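PDB 1UP7: 6-phospho-beta-glucosidase BglT from Thermotoga maritima, which hydrolyses cellobiose 6'-phosphate to glucose 6-phosphate and glucose, using NAD(+) and a manganese ion as cofactors. Local coordinates for residues K43-L54 and F275-P285. Sequence-based numbering, arbitrary orientation.
Sequences KQKIVVDFVKRL and FEKYRTAVEIP. With NAD (nicotinamide-adenine-dinucleotide), chain I.
Arg53 reaches from helix 41-55 to the 278-281 backbone and binds two carbonyls there. Its NH2 donates to Ala281 O at 2.7 Å and to Tyr278 O at 3.0 Å; both oxygens lie near the guanidinium plane, the shorter bond fairly straight (157°). NE adds a weak second bond to Ala281 O. Cut back to an alanine, Arg53 would probably leave both carbonyls without the donors of this guanidinium and the turn less firmly tied to the helix. With CG anti to the backbone N (chi1 175°), Phe50 carries its ring across to Tyr278; the two rings are near parallel (planes at 23°) but slid apart, centroids 5.0 Å apart, and barely overlap. Phe50 CE1 packs on Ala281 CB at 3.6 Å. Tyr278 OH is hydrogen-bonded to Ser13 O. Arg279 spends its NE and NH2 on Glu276 OE2, a side-on salt bridge, while its NH1 lies 3.6 Å from Ile46 CD1. At the cofactor end, Lys43 crosses Phe275, and NZ bonds weakly to NAD O3B (3.4 Å) and Gly11 O, with Glu271 a long, weak ion-pair partner. Because a charged guanidinium satisfies main-chain oxygens beside apolar packing, this Rossmann-to-C-terminal-domain link depends on the 278-281 backbone path more than on opposite charges.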
ATOM      1  N   LYS A  43     -22.040 -25.309  38.165  1.00 19.98           N
ATOM      2  CA  LYS A  43     -20.588 -25.247  38.162  1.00 19.89           C
ATOM      3  C   LYS A  43     -20.121 -23.836  38.536  1.00 19.69           C
ATOM      4  O   LYS A  43     -19.227 -23.676  39.366  1.00 19.70           O
ATOM      5  CB  LYS A  43     -20.043 -25.678  36.816  1.00 19.99           C
ATOM      6  CG  LYS A  43     -18.540 -25.931  36.800  1.00 22.15           C
ATOM      7  CD  LYS A  43     -17.962 -25.403  35.508  1.00 23.23           C
ATOM      8  CE  LYS A  43     -17.109 -26.405  34.746  1.00 25.96           C
ATOM      9  NZ  LYS A  43     -16.027 -25.617  33.987  1.00 28.17           N
ATOM     10  N   GLN A  44     -20.737 -22.819  37.948  1.00 18.99           N
ATOM     11  CA  GLN A  44     -20.343 -21.454  38.223  1.00 18.43           C
ATOM     12  C   GLN A  44     -20.553 -21.063  39.703  1.00 18.89           C
ATOM     13  O   GLN A  44     -19.737 -20.334  40.289  1.00 18.63           O
ATOM     14  CB  GLN A  44     -21.058 -20.505  37.301  1.00 17.29           C
ATOM     15  CG  GLN A  44     -20.872 -19.089  37.695  1.00 16.46           C
ATOM     16  CD  GLN A  44     -21.413 -18.147  36.680  1.00 14.05           C
ATOM     17  OE1 GLN A  44     -20.657 -17.557  35.916  1.00 15.10           O
ATOM     18  NE2 GLN A  44     -22.717 -18.006  36.649  1.00 10.51           N
ATOM     19  N   LYS A  45     -21.626 -21.569  40.303  1.00 19.06           N
ATOM     20  CA  LYS A  45     -21.984 -21.215  41.670  1.00 19.35           C
ATOM     21  C   LYS A  45     -20.890 -21.621  42.671  1.00 19.50           C
ATOM     22  O   LYS A  45     -20.573 -20.868  43.593  1.00 19.40           O
ATOM     23  CB  LYS A  45     -23.328 -21.839  42.042  1.00 19.32           C
ATOM     24  CG  LYS A  45     -23.652 -21.873  43.532  1.00 19.68           C
ATOM     25  CD  LYS A  45     -24.229 -20.532  43.994  1.00 22.63           C
ATOM     26  CE  LYS A  45     -24.848 -20.660  45.400  1.00 24.96           C
ATOM     27  NZ  LYS A  45     -24.816 -19.343  46.115  1.00 25.42           N
ATOM     28  N   ILE A  46     -20.312 -22.808  42.484  1.00 19.46           N
ATOM     29  CA  ILE A  46     -19.194 -23.254  43.316  1.00 19.26           C
ATOM     30  C   ILE A  46     -18.011 -22.296  43.169  1.00 19.10           C
ATOM     31  O   ILE A  46     -17.447 -21.854  44.167  1.00 19.36           O
ATOM     32  CB  ILE A  46     -18.758 -24.712  42.979  1.00 19.11           C
ATOM     33  CG1 ILE A  46     -19.769 -25.730  43.518  1.00 20.01           C
ATOM     34  CG2 ILE A  46     -17.356 -25.027  43.528  1.00 18.61           C
ATOM     35  CD1 ILE A  46     -19.913 -26.958  42.576  1.00 22.89           C
ATOM     36  N   VAL A  47     -17.663 -21.958  41.936  1.00 18.33           N
ATOM     37  CA  VAL A  47     -16.545 -21.072  41.685  1.00 18.33           C
ATOM     38  C   VAL A  47     -16.785 -19.662  42.235  1.00 18.29           C
ATOM     39  O   VAL A  47     -15.898 -19.102  42.879  1.00 18.26           O
ATOM     40  CB  VAL A  47     -16.179 -21.048  40.183  1.00 18.32           C
ATOM     41  CG1 VAL A  47     -15.015 -20.107  39.942  1.00 18.30           C
ATOM     42  CG2 VAL A  47     -15.864 -22.452  39.696  1.00 16.14           C
ATOM     43  N   VAL A  48     -17.981 -19.113  42.005  1.00 18.18           N
ATOM     44  CA  VAL A  48     -18.330 -17.767  42.474  1.00 17.89           C
ATOM     45  C   VAL A  48     -18.441 -17.674  44.013  1.00 18.25           C
ATOM     46  O   VAL A  48     -18.093 -16.637  44.607  1.00 17.93           O
ATOM     47  CB  VAL A  48     -19.556 -17.195  41.750  1.00 17.63           C
ATOM     48  CG1 VAL A  48     -20.056 -15.907  42.418  1.00 16.88           C
ATOM     49  CG2 VAL A  48     -19.200 -16.937  40.284  1.00 15.99           C
ATOM     50  N   ASP A  49     -18.874 -18.752  44.666  1.00 18.30           N
ATOM     51  CA  ASP A  49     -18.895 -18.758  46.125  1.00 18.66           C
ATOM     52  C   ASP A  49     -17.474 -18.677  46.665  1.00 18.71           C
ATOM     53  O   ASP A  49     -17.220 -18.000  47.652  1.00 18.32           O
ATOM     54  CB  ASP A  49     -19.540 -20.011  46.711  1.00 18.88           C
ATOM     55  CG  ASP A  49     -21.045 -19.970  46.677  1.00 20.53           C
ATOM     56  OD1 ASP A  49     -21.616 -18.899  46.389  1.00 23.05           O
ATOM     57  OD2 ASP A  49     -21.748 -20.979  46.902  1.00 21.21           O
ATOM     58  N   PHE A  50     -16.552 -19.397  46.025  1.00 18.61           N
ATOM     59  CA  PHE A  50     -15.137 -19.296  46.357  1.00 18.64           C
ATOM     60  C   PHE A  50     -14.619 -17.868  46.077  1.00 18.67           C
ATOM     61  O   PHE A  50     -13.946 -17.283  46.927  1.00 18.65           O
ATOM     62  CB  PHE A  50     -14.330 -20.386  45.627  1.00 18.39           C
ATOM     63  CG  PHE A  50     -12.824 -20.306  45.811  1.00 18.54           C
ATOM     64  CD1 PHE A  50     -12.248 -20.064  47.053  1.00 18.97           C
ATOM     65  CD2 PHE A  50     -11.978 -20.529  44.732  1.00 18.70           C
ATOM     66  CE1 PHE A  50     -10.848 -20.017  47.212  1.00 18.31           C
ATOM     67  CE2 PHE A  50     -10.586 -20.495  44.889  1.00 18.47           C
ATOM     68  CZ  PHE A  50     -10.025 -20.225  46.130  1.00 17.80           C
ATOM     69  N   VAL A  51     -14.974 -17.309  44.923  1.00 18.38           N
ATOM     70  CA  VAL A  51     -14.642 -15.926  44.586  1.00 18.81           C
ATOM     71  C   VAL A  51     -15.057 -14.931  45.667  1.00 19.20           C
ATOM     72  O   VAL A  51     -14.238 -14.081  46.064  1.00 19.22           O
ATOM     73  CB  VAL A  51     -15.221 -15.486  43.197  1.00 18.91           C
ATOM     74  CG1 VAL A  51     -15.089 -13.964  43.001  1.00 17.93           C
ATOM     75  CG2 VAL A  51     -14.531 -16.216  42.092  1.00 18.02           C
ATOM     76  N   LYS A  52     -16.304 -15.051  46.147  1.00 19.41           N
ATOM     77  CA  LYS A  52     -16.839 -14.176  47.196  1.00 19.67           C
ATOM     78  C   LYS A  52     -15.999 -14.244  48.457  1.00 19.45           C
ATOM     79  O   LYS A  52     -15.820 -13.239  49.159  1.00 19.28           O
ATOM     80  CB  LYS A  52     -18.288 -14.537  47.549  1.00 20.22           C
ATOM     81  CG  LYS A  52     -19.334 -14.065  46.549  1.00 21.43           C
ATOM     82  CD  LYS A  52     -20.727 -14.169  47.131  1.00 24.01           C
ATOM     83  CE  LYS A  52     -21.793 -13.784  46.096  1.00 26.07           C
ATOM     84  NZ  LYS A  52     -22.494 -14.934  45.396  1.00 27.35           N
ATOM     85  N   ARG A  53     -15.502 -15.435  48.762  1.00 19.34           N
ATOM     86  CA  ARG A  53     -14.640 -15.645  49.926  1.00 19.35           C
ATOM     87  C   ARG A  53     -13.301 -14.897  49.741  1.00 19.45           C
ATOM     88  O   ARG A  53     -12.762 -14.353  50.699  1.00 19.55           O
ATOM     89  CB  ARG A  53     -14.380 -17.130  50.119  1.00 19.26           C
ATOM     90  CG  ARG A  53     -14.870 -17.744  51.411  1.00 20.65           C
ATOM     91  CD  ARG A  53     -15.541 -19.113  51.300  1.00 19.93           C
ATOM     92  NE  ARG A  53     -14.722 -20.142  50.649  1.00 21.41           N
ATOM     93  CZ  ARG A  53     -15.175 -21.000  49.714  1.00 20.55           C
ATOM     94  NH1 ARG A  53     -16.428 -20.976  49.309  1.00 18.56           N
ATOM     95  NH2 ARG A  53     -14.364 -21.900  49.189  1.00 21.14           N
ATOM     96  N   LEU A  54     -12.775 -14.856  48.515  1.00 18.96           N
ATOM     97  CA  LEU A  54     -11.527 -14.141  48.238  1.00 19.28           C
ATOM     98  C   LEU A  54     -11.686 -12.626  48.152  1.00 19.33           C
ATOM     99  O   LEU A  54     -10.757 -11.889  48.494  1.00 19.28           O
ATOM    100  CB  LEU A  54     -10.839 -14.609  46.932  1.00 19.43           C
ATOM    101  CG  LEU A  54     -10.439 -16.074  46.748  1.00 19.33           C
ATOM    102  CD1 LEU A  54     -10.436 -16.425  45.284  1.00 18.89           C
ATOM    103  CD2 LEU A  54      -9.100 -16.407  47.416  1.00 17.90           C
ATOM    104  N   PHE A 275     -12.328 -28.267  41.105  1.00 20.20           N
ATOM    105  CA  PHE A 275     -13.687 -27.961  41.546  1.00 20.48           C
ATOM    106  C   PHE A 275     -14.045 -28.500  42.911  1.00 20.29           C
ATOM    107  O   PHE A 275     -14.707 -27.821  43.701  1.00 20.26           O
ATOM    108  CB  PHE A 275     -14.730 -28.246  40.472  1.00 20.55           C
ATOM    109  CG  PHE A 275     -14.683 -27.226  39.362  1.00 23.71           C
ATOM    110  CD1 PHE A 275     -15.373 -26.024  39.471  1.00 24.80           C
ATOM    111  CD2 PHE A 275     -13.873 -27.428  38.246  1.00 23.93           C
ATOM    112  CE1 PHE A 275     -15.285 -25.072  38.443  1.00 25.67           C
ATOM    113  CE2 PHE A 275     -13.790 -26.492  37.243  1.00 24.88           C
ATOM    114  CZ  PHE A 275     -14.487 -25.310  37.339  1.00 25.06           C
ATOM    115  N   GLU A 276     -13.565 -29.698  43.208  1.00 20.33           N
ATOM    116  CA  GLU A 276     -13.701 -30.256  44.551  1.00 20.54           C
ATOM    117  C   GLU A 276     -12.993 -29.414  45.619  1.00 20.31           C
ATOM    118  O   GLU A 276     -13.529 -29.204  46.709  1.00 20.06           O
ATOM    119  CB  GLU A 276     -13.209 -31.706  44.602  1.00 20.93           C
ATOM    120  CG  GLU A 276     -14.286 -32.724  44.240  1.00 22.95           C
ATOM    121  CD  GLU A 276     -15.656 -32.358  44.822  1.00 25.16           C
ATOM    122  OE1 GLU A 276     -15.838 -32.494  46.073  1.00 24.30           O
ATOM    123  OE2 GLU A 276     -16.531 -31.903  44.028  1.00 25.57           O
ATOM    124  N   LYS A 277     -11.791 -28.940  45.300  1.00 20.21           N
ATOM    125  CA  LYS A 277     -11.052 -28.059  46.197  1.00 19.98           C
ATOM    126  C   LYS A 277     -11.745 -26.701  46.359  1.00 19.79           C
ATOM    127  O   LYS A 277     -11.751 -26.148  47.447  1.00 19.50           O
ATOM    128  CB  LYS A 277      -9.622 -27.851  45.702  1.00 20.09           C
ATOM    129  CG  LYS A 277      -8.626 -28.823  46.291  1.00 21.08           C
ATOM    130  CD  LYS A 277      -7.525 -29.157  45.289  1.00 23.73           C
ATOM    131  CE  LYS A 277      -6.462 -30.106  45.898  1.00 25.43           C
ATOM    132  NZ  LYS A 277      -5.290 -30.185  44.975  1.00 26.61           N
ATOM    133  N   TYR A 278     -12.325 -26.159  45.283  1.00 19.68           N
ATOM    134  CA  TYR A 278     -12.973 -24.844  45.378  1.00 19.73           C
ATOM    135  C   TYR A 278     -14.174 -24.814  46.349  1.00 19.98           C
ATOM    136  O   TYR A 278     -14.567 -23.748  46.806  1.00 20.18           O
ATOM    137  CB  TYR A 278     -13.393 -24.302  44.012  1.00 19.68           C
ATOM    138  CG  TYR A 278     -12.286 -23.906  43.059  1.00 19.19           C
ATOM    139  CD1 TYR A 278     -10.972 -23.737  43.482  1.00 19.15           C
ATOM    140  CD2 TYR A 278     -12.566 -23.737  41.716  1.00 17.91           C
ATOM    141  CE1 TYR A 278      -9.973 -23.388  42.574  1.00 20.21           C
ATOM    142  CE2 TYR A 278     -11.596 -23.409  40.819  1.00 19.50           C
ATOM    143  CZ  TYR A 278     -10.297 -23.222  41.239  1.00 20.08           C
ATOM    144  OH  TYR A 278      -9.338 -22.865  40.297  1.00 21.76           O
ATOM    145  N   ARG A 279     -14.737 -25.981  46.668  1.00 20.23           N
ATOM    146  CA  ARG A 279     -15.835 -26.104  47.629  1.00 20.60           C
ATOM    147  C   ARG A 279     -15.484 -25.502  48.991  1.00 20.74           C
ATOM    148  O   ARG A 279     -16.321 -24.814  49.604  1.00 20.61           O
ATOM    149  CB  ARG A 279     -16.229 -27.581  47.831  1.00 21.03           C
ATOM    150  CG  ARG A 279     -17.022 -28.214  46.662  1.00 22.82           C
ATOM    151  CD  ARG A 279     -17.859 -29.452  47.048  1.00 25.30           C
ATOM    152  NE  ARG A 279     -18.156 -30.285  45.874  1.00 28.49           N
ATOM    153  CZ  ARG A 279     -19.255 -30.189  45.099  1.00 29.45           C
ATOM    154  NH1 ARG A 279     -20.209 -29.293  45.357  1.00 28.88           N
ATOM    155  NH2 ARG A 279     -19.396 -31.003  44.052  1.00 28.64           N
ATOM    156  N   THR A 280     -14.261 -25.784  49.475  1.00 20.67           N
ATOM    157  CA  THR A 280     -13.799 -25.313  50.794  1.00 20.55           C
ATOM    158  C   THR A 280     -12.594 -24.370  50.786  1.00 20.37           C
ATOM    159  O   THR A 280     -12.277 -23.797  51.811  1.00 20.61           O
ATOM    160  CB  THR A 280     -13.446 -26.485  51.753  1.00 21.00           C
ATOM    161  OG1 THR A 280     -12.453 -27.325  51.142  1.00 22.41           O
ATOM    162  CG2 THR A 280     -14.639 -27.404  51.998  1.00 20.80           C
ATOM    163  N   ALA A 281     -11.907 -24.213  49.661  1.00 20.20           N
ATOM    164  CA  ALA A 281     -10.666 -23.437  49.640  1.00 20.07           C
ATOM    165  C   ALA A 281     -10.824 -22.019  50.222  1.00 20.27           C
ATOM    166  O   ALA A 281     -11.828 -21.334  49.964  1.00 20.08           O
ATOM    167  CB  ALA A 281     -10.111 -23.377  48.224  1.00 19.79           C
ATOM    168  N   VAL A 282      -9.828 -21.592  51.003  1.00 20.38           N
ATOM    169  CA  VAL A 282      -9.744 -20.206  51.477  1.00 20.65           C
ATOM    170  C   VAL A 282      -8.746 -19.393  50.645  1.00 20.85           C
ATOM    171  O   VAL A 282      -8.773 -18.149  50.626  1.00 21.12           O
ATOM    172  CB  VAL A 282      -9.386 -20.098  53.003  1.00 21.14           C
ATOM    173  CG1 VAL A 282     -10.581 -20.485  53.874  1.00 21.48           C
ATOM    174  CG2 VAL A 282      -8.162 -20.953  53.377  1.00 21.40           C
ATOM    175  N   GLU A 283      -7.870 -20.104  49.946  1.00 21.04           N
ATOM    176  CA  GLU A 283      -6.826 -19.478  49.138  1.00 21.33           C
ATOM    177  C   GLU A 283      -6.731 -20.259  47.834  1.00 20.98           C
ATOM    178  O   GLU A 283      -7.128 -21.424  47.799  1.00 20.98           O
ATOM    179  CB  GLU A 283      -5.492 -19.497  49.931  1.00 22.33           C
ATOM    180  CG  GLU A 283      -4.648 -18.211  49.842  1.00 24.26           C
ATOM    181  CD  GLU A 283      -5.244 -17.017  50.587  1.00 26.46           C
ATOM    182  OE1 GLU A 283      -5.184 -17.001  51.854  1.00 27.46           O
ATOM    183  OE2 GLU A 283      -5.765 -16.089  49.903  1.00 27.32           O
ATOM    184  N   ILE A 284      -6.249 -19.624  46.765  1.00 20.91           N
ATOM    185  CA  ILE A 284      -6.115 -20.290  45.465  1.00 20.94           C
ATOM    186  C   ILE A 284      -5.162 -21.492  45.567  1.00 21.32           C
ATOM    187  O   ILE A 284      -4.025 -21.343  46.040  1.00 21.91           O
ATOM    188  CB  ILE A 284      -5.655 -19.278  44.390  1.00 21.28           C
ATOM    189  CG1 ILE A 284      -6.655 -18.118  44.328  1.00 20.81           C
ATOM    190  CG2 ILE A 284      -5.525 -19.958  43.009  1.00 21.21           C
ATOM    191  CD1 ILE A 284      -6.278 -16.992  43.402  1.00 22.14           C
ATOM    192  N   PRO A 285      -5.612 -22.684  45.164  1.00 21.31           N
ATOM    193  CA  PRO A 285      -4.785 -23.888  45.311  1.00 21.10           C
ATOM    194  C   PRO A 285      -3.632 -23.876  44.301  1.00 21.30           C
ATOM    195  O   PRO A 285      -3.782 -23.395  43.156  1.00 21.08           O
ATOM    196  CB  PRO A 285      -5.748 -25.035  44.967  1.00 21.46           C
ATOM    197  CG  PRO A 285      -7.117 -24.410  44.790  1.00 20.76           C
ATOM    198  CD  PRO A 285      -6.893 -22.971  44.485  1.00 21.34           C
TER
HETATM  199  PA  NAD I1416     -13.715 -24.277  30.398  1.00 39.58           P
HETATM  200  O1A NAD I1416     -14.101 -25.551  29.759  1.00 39.58           O
HETATM  201  O2A NAD I1416     -13.590 -24.315  31.936  1.00 42.49           O
HETATM  202  O5B NAD I1416     -14.869 -23.233  29.945  1.00 36.88           O
HETATM  203  C5B NAD I1416     -15.098 -22.075  30.705  1.00 31.06           C
HETATM  204  C4B NAD I1416     -16.584 -21.924  31.000  1.00 27.54           C
HETATM  205  O4B NAD I1416     -17.293 -21.547  29.822  1.00 29.02           O
HETATM  206  C3B NAD I1416     -17.271 -23.177  31.530  1.00 26.05           C
HETATM  207  O3B NAD I1416     -17.742 -22.895  32.839  1.00 21.96           O
HETATM  208  C2B NAD I1416     -18.432 -23.423  30.564  1.00 25.76           C
HETATM  209  O2B NAD I1416     -19.606 -23.842  31.229  1.00 23.91           O
HETATM  210  C1B NAD I1416     -18.629 -22.029  29.995  1.00 26.16           C
HETATM  211  N9A NAD I1416     -19.316 -21.970  28.708  1.00 26.81           N
HETATM  212  C8A NAD I1416     -19.283 -22.850  27.643  1.00 24.99           C
HETATM  213  N7A NAD I1416     -20.061 -22.315  26.677  1.00 27.63           N
HETATM  214  C5A NAD I1416     -20.534 -21.117  27.066  1.00 25.50           C
HETATM  215  C6A NAD I1416     -21.369 -20.173  26.482  1.00 27.10           C
HETATM  216  N6A NAD I1416     -21.874 -20.344  25.265  1.00 24.93           N
HETATM  217  N1A NAD I1416     -21.691 -19.023  27.193  1.00 26.83           N
HETATM  218  C2A NAD I1416     -21.202 -18.827  28.473  1.00 25.65           C
HETATM  219  N3A NAD I1416     -20.400 -19.782  29.050  1.00 25.38           N
HETATM  220  C4A NAD I1416     -20.080 -20.899  28.357  1.00 26.29           C
HETATM  221  O3  NAD I1416     -12.318 -23.856  29.720  1.00 39.74           O
HETATM  222  PN  NAD I1416     -11.195 -22.858  30.273  1.00 36.98           P
HETATM  223  O1N NAD I1416      -9.988 -23.718  30.370  1.00 41.41           O
HETATM  224  O2N NAD I1416     -11.618 -22.069  31.409  1.00 39.33           O
HETATM  225  O5D NAD I1416     -11.016 -21.786  29.099  1.00 39.15           O
HETATM  226  C5D NAD I1416     -12.083 -21.123  28.445  1.00 36.12           C
HETATM  227  C4D NAD I1416     -11.546 -20.551  27.123  1.00 37.30           C
HETATM  228  O4D NAD I1416     -10.495 -19.604  27.315  1.00 36.78           O
HETATM  229  C3D NAD I1416     -10.959 -21.632  26.228  1.00 35.07           C
HETATM  230  O3D NAD I1416     -11.372 -21.312  24.934  1.00 35.30           O
HETATM  231  C2D NAD I1416      -9.448 -21.481  26.372  1.00 35.83           C
HETATM  232  O2D NAD I1416      -8.693 -21.886  25.243  1.00 33.84           O
HETATM  233  C1D NAD I1416      -9.258 -20.025  26.731  1.00 37.91           C
HETATM  234  N1N NAD I1416      -8.297 -19.894  27.828  1.00 43.50           N
HETATM  235  C2N NAD I1416      -8.741 -19.163  28.907  1.00 44.47           C
HETATM  236  C3N NAD I1416      -7.947 -18.956  30.008  1.00 47.55           C
HETATM  237  C7N NAD I1416      -8.507 -18.159  31.164  1.00 50.35           C
HETATM  238  O7N NAD I1416      -7.766 -17.155  31.830  1.00 51.89           O
HETATM  239  N7N NAD I1416      -9.765 -18.418  31.553  1.00 52.29           N
HETATM  240  C4N NAD I1416      -6.668 -19.517  29.995  1.00 49.80           C
HETATM  241  C5N NAD I1416      -6.191 -20.263  28.898  1.00 47.38           C
HETATM  242  C6N NAD I1416      -7.033 -20.447  27.801  1.00 46.00           C